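Local coordinates for protein-glutamine gamma-glutamyltransferase (Pseudomonas aeruginosa PAO1, PDB 6G49) that catalyses transglutaminase cross-linking of protein glutamine and lysine side chains in vitro through its periplasmic domain, and is critical for the viability of the bacterium, at residues 189-194 against 254-259; 203-208 against 248-253. One frame throughout, in Å; residues are numbered along the deposited sequence.

Contact 1 (189-194 against 254-259)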
# COMPACT_ATOMS: atom_id res chain seq x y z
N ALA A 189 -15.01 15.27 -10.55
CA ALA A 189 -14.74 16.43 -11.47
C ALA A 189 -13.23 16.66 -11.66
O ALA A 189 -12.75 16.91 -12.76
CB ALA A 189 -15.42 17.68 -10.92
N LEU A 190 -12.46 16.57 -10.57
CA LEU A 190 -11.03 16.67 -10.66
C LEU A 190 -10.47 15.59 -11.59
O LEU A 190 -9.62 15.88 -12.40
CB LEU A 190 -10.43 16.59 -9.26
CG LEU A 190 -8.91 16.55 -9.20
CD1 LEU A 190 -8.25 17.84 -9.70
CD2 LEU A 190 -8.42 16.23 -7.79
N ALA A 191 -10.92 14.33 -11.41
CA ALA A 191 -10.44 13.23 -12.21
C ALA A 191 -10.71 13.49 -13.71
O ALA A 191 -9.89 13.25 -14.55
CB ALA A 191 -11.11 11.97 -11.78
N ASP A 192 -11.90 14.01 -13.98
CA ASP A 192 -12.28 14.39 -15.37
C ASP A 192 -11.34 15.43 -15.97
O ASP A 192 -10.91 15.27 -17.09
CB ASP A 192 -13.68 15.01 -15.40
CG ASP A 192 -14.77 13.99 -15.16
OD1 ASP A 192 -14.46 12.78 -15.24
OD2 ASP A 192 -15.92 14.42 -14.83
N GLU A 193 -11.01 16.44 -15.19
CA GLU A 193 -10.15 17.53 -15.60
C GLU A 193 -8.75 16.96 -15.84
O GLU A 193 -8.10 17.26 -16.84
CB GLU A 193 -10.17 18.66 -14.57
CG GLU A 193 -11.52 19.35 -14.44
CD GLU A 193 -11.79 20.07 -13.13
OE1 GLU A 193 -10.82 20.34 -12.41
OE2 GLU A 193 -12.98 20.35 -12.84
N LEU A 194 -8.28 16.11 -14.90
CA LEU A 194 -6.98 15.55 -15.09
C LEU A 194 -6.90 14.66 -16.34
O LEU A 194 -5.85 14.65 -17.00
CB LEU A 194 -6.57 14.74 -13.85
CG LEU A 194 -6.16 15.57 -12.65
CD1 LEU A 194 -6.20 14.73 -11.38
CD2 LEU A 194 -4.78 16.16 -12.82
N LEU A 254 -7.63 8.28 -9.43
CA LEU A 254 -7.08 7.52 -10.57
C LEU A 254 -8.18 6.67 -11.22
O LEU A 254 -8.31 6.68 -12.48
CB LEU A 254 -5.88 6.67 -10.14
CG LEU A 254 -4.62 7.42 -9.74
CD1 LEU A 254 -3.57 6.44 -9.28
CD2 LEU A 254 -4.07 8.32 -10.83
N ARG A 255 -8.97 5.99 -10.44
CA ARG A 255 -10.00 5.15 -10.98
C ARG A 255 -11.02 6.02 -11.71
O ARG A 255 -11.53 5.61 -12.81
CB ARG A 255 -10.76 4.41 -9.90
CG ARG A 255 -9.95 3.29 -9.26
CD ARG A 255 -10.82 2.42 -8.40
NE ARG A 255 -10.05 1.28 -7.86
CZ ARG A 255 -10.53 0.26 -7.21
NH1 ARG A 255 -11.82 0.15 -6.89
NH2 ARG A 255 -9.68 -0.75 -6.90
N ALA A 256 -11.35 7.18 -11.14
CA ALA A 256 -12.34 8.08 -11.77
C ALA A 256 -11.79 8.65 -13.07
O ALA A 256 -12.62 9.06 -13.93
CB ALA A 256 -12.81 9.14 -10.82
N ALA A 257 -10.49 8.71 -13.25
CA ALA A 257 -9.83 9.16 -14.47
C ALA A 257 -9.60 8.00 -15.46
O ALA A 257 -8.93 8.18 -16.45
CB ALA A 257 -8.50 9.78 -14.16
N GLY A 258 -10.05 6.80 -15.14
CA GLY A 258 -9.93 5.64 -16.02
C GLY A 258 -8.61 4.89 -15.92
O GLY A 258 -8.31 4.12 -16.80
N ILE A 259 -7.87 5.05 -14.81
CA ILE A 259 -6.58 4.40 -14.57
C ILE A 259 -6.83 3.33 -13.51
O ILE A 259 -7.24 3.68 -12.39
CB ILE A 259 -5.49 5.40 -14.13
CG1 ILE A 259 -5.25 6.46 -15.20
CG2 ILE A 259 -4.21 4.63 -13.78
CD1 ILE A 259 -4.32 7.56 -14.84
O HOH W 1 -14.86 11.02 -13.18

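Contact 2 (203-208 against 248-253)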
# COMPACT_ATOMS: atom_id res chain seq x y z
N ALA A 203 1.93 10.88 -16.57
CA ALA A 203 1.73 12.30 -16.45
C ALA A 203 0.56 12.65 -15.54
O ALA A 203 0.62 13.68 -14.81
CB ALA A 203 1.50 12.90 -17.84
N LEU A 204 -0.54 11.87 -15.60
CA LEU A 204 -1.66 12.19 -14.77
C LEU A 204 -1.27 11.95 -13.29
O LEU A 204 -1.60 12.75 -12.39
CB LEU A 204 -2.85 11.33 -15.21
CG LEU A 204 -4.20 11.80 -14.71
CD1 LEU A 204 -5.33 11.35 -15.61
CD2 LEU A 204 -4.49 11.33 -13.26
N VAL A 205 -0.66 10.79 -13.04
CA VAL A 205 -0.19 10.43 -11.69
C VAL A 205 0.73 11.55 -11.17
O VAL A 205 0.60 12.02 -10.02
CB VAL A 205 0.52 9.08 -11.72
CG1 VAL A 205 1.35 8.86 -10.44
CG2 VAL A 205 -0.52 7.99 -11.90
N ALA A 206 1.68 12.00 -11.99
CA ALA A 206 2.58 13.11 -11.55
C ALA A 206 1.81 14.38 -11.21
O ALA A 206 2.13 15.04 -10.21
CB ALA A 206 3.64 13.37 -12.61
N ALA A 207 0.78 14.74 -11.99
CA ALA A 207 0.03 15.93 -11.74
C ALA A 207 -0.73 15.81 -10.41
O ALA A 207 -0.84 16.78 -9.60
CB ALA A 207 -0.91 16.21 -12.90
N LEU A 208 -1.26 14.59 -10.14
CA LEU A 208 -1.94 14.39 -8.91
C LEU A 208 -0.97 14.47 -7.71
O LEU A 208 -1.32 15.07 -6.67
CB LEU A 208 -2.66 13.03 -9.01
CG LEU A 208 -3.59 12.63 -7.90
CD1 LEU A 208 -4.56 13.72 -7.51
CD2 LEU A 208 -4.37 11.37 -8.30
N GLY A 248 -6.23 6.32 -0.30
CA GLY A 248 -7.62 6.12 -0.74
C GLY A 248 -8.05 7.21 -1.67
O GLY A 248 -8.62 6.95 -2.75
N ALA A 249 -7.70 8.46 -1.35
CA ALA A 249 -8.12 9.55 -2.24
C ALA A 249 -7.40 9.50 -3.57
O ALA A 249 -8.02 9.70 -4.66
CB ALA A 249 -7.92 10.91 -1.63
N MET A 250 -6.11 9.17 -3.58
CA MET A 250 -5.38 9.07 -4.82
C MET A 250 -5.94 7.92 -5.66
O MET A 250 -6.12 8.08 -6.89
CB MET A 250 -3.89 8.83 -4.62
CG MET A 250 -3.11 8.88 -5.88
SD MET A 250 -1.32 8.69 -5.59
CE MET A 250 -0.65 8.89 -7.23
N ALA A 251 -6.18 6.76 -5.03
CA ALA A 251 -6.72 5.63 -5.79
C ALA A 251 -8.10 5.99 -6.37
O ALA A 251 -8.39 5.63 -7.53
CB ALA A 251 -6.78 4.39 -4.94
N PHE A 252 -8.93 6.66 -5.60
CA PHE A 252 -10.26 7.13 -6.06
C PHE A 252 -10.12 7.96 -7.32
O PHE A 252 -10.80 7.68 -8.34
CB PHE A 252 -10.98 7.91 -4.97
CG PHE A 252 -12.35 8.36 -5.37
CD1 PHE A 252 -12.53 9.43 -6.23
CD2 PHE A 252 -13.44 7.69 -4.88
CE1 PHE A 252 -13.80 9.81 -6.62
CE2 PHE A 252 -14.74 8.07 -5.27
CZ PHE A 252 -14.90 9.14 -6.12
N VAL A 253 -9.27 8.99 -7.27
CA VAL A 253 -9.14 9.92 -8.39
C VAL A 253 -8.60 9.20 -9.61
O VAL A 253 -9.09 9.40 -10.73
CB VAL A 253 -8.31 11.16 -8.03
CG1 VAL A 253 -8.07 12.06 -9.24
CG2 VAL A 253 -9.00 11.93 -6.95

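Contact 1 (189-194 against 254-259)
Ala191 and Ala257 bring their backbones together, with CA of Ala191 only 4.7 Å from CA of Ala257, where helix 185-197 meets the C-terminal end of helix 243-256 in the transglutaminase-like core. The second helix ends in a Schellman motif. Gly258 turns to positive phi, and two amides fold back into the last turn: Ile259 N bonds to Leu254 O at 2.9 Å, and Gly258 N bonds to Arg255 O at 3.0 Å. Residues 189-194, by contrast, stay helical throughout.

Such closeness is possible because the facing side chains are methyl groups. The one on Ala191 meets that of Ala256 CB to CB at 3.4 Å, tighter than usual for two carbons. It also lies over the following peptide link, with Ala191 CB 3.6 Å from Ala257 N. The methyl of Ala257 packs alongside the helix backbone, where the nearest partner of its CB across the contact is Ala191 O at 3.8 Å. On the far side of the helix end, buried Arg255 donates to the carbonyl oxygens of Gln178, Ala261 and Glu79, tying this end to its surroundings.

At the exposed margin, CB of Asp192 points away from the helix end, but CG lies anti to its own carbonyl carbon (chi1 -72°) and the carboxylate swings back. The two segments can then share a water molecule, although other acceptors may compete for its protons. This water lies 2.7 Å from Asp192 OD1 and 3.1 Å from Ala256 O, the carbonyl oxygen of the last helical residue.

Contact 2 (203-208 against 248-253)
Helix 243-256 of the transglutaminase-like core begins at Cys243, the probable nucleophile, and farther along it Met250 and Val253 meet Val205 and Leu208 of helix 201-214. The axes of the two short segments run roughly antiparallel, at 142°, and stay 11.3 Å apart at closest approach, so the gap is bridged wholly by buried apolar side chains.

Leu208 points into the interface, with CG anti to the backbone N (chi1 -173°). One branch does the touching: Leu208 CD2 lodges between two residues a turn apart, 3.7 Å from Met250 CG and 3.9 Å from Val253 CG1. Met250 lies oblique to this leucine. The methionine is modelled in two conformers; in the one described here its chain is fully extended, which carries the terminal methyl across to the other helix. In this conformer Met250 CE ends 3.8 Å from Val205 CG1, the valine side chain standing about square to the methionine. The side chain of Met250 is also about 7 Å from that of Asp303, an active-site residue by similarity, so the contact lies near the probable catalytic triad without touching it.

Around this pair, Ala249 and Val253 touch helix 230-238, while Phe252 turns to helix 185-197. Val205 and Leu208 also rest on Leu254, whose side chain in turn packs on Val290 and Tyr292 of strand 286-294.

How the contacts relate
Both contacts use helix 243-256: its C-terminal end meets helix 185-197 in contact 1, and its middle meets helix 201-214, which follows 185-197 in the chain, in contact 2. Contact 2 is entirely buried and lies nearer the probable active site, whereas contact 1 is farther from the chain's centre and partly open. Their chemistry follows: small methyls, close backbones and a water at the edge in contact 1, larger apolar side chains, a methionine among them, across wider-spaced helices in contact 2. The two contacts touch, since Ala191 CB packs 3.4 Å from Val253 O and Leu204 CD1 lies 3.8 Å from Ala257 CB.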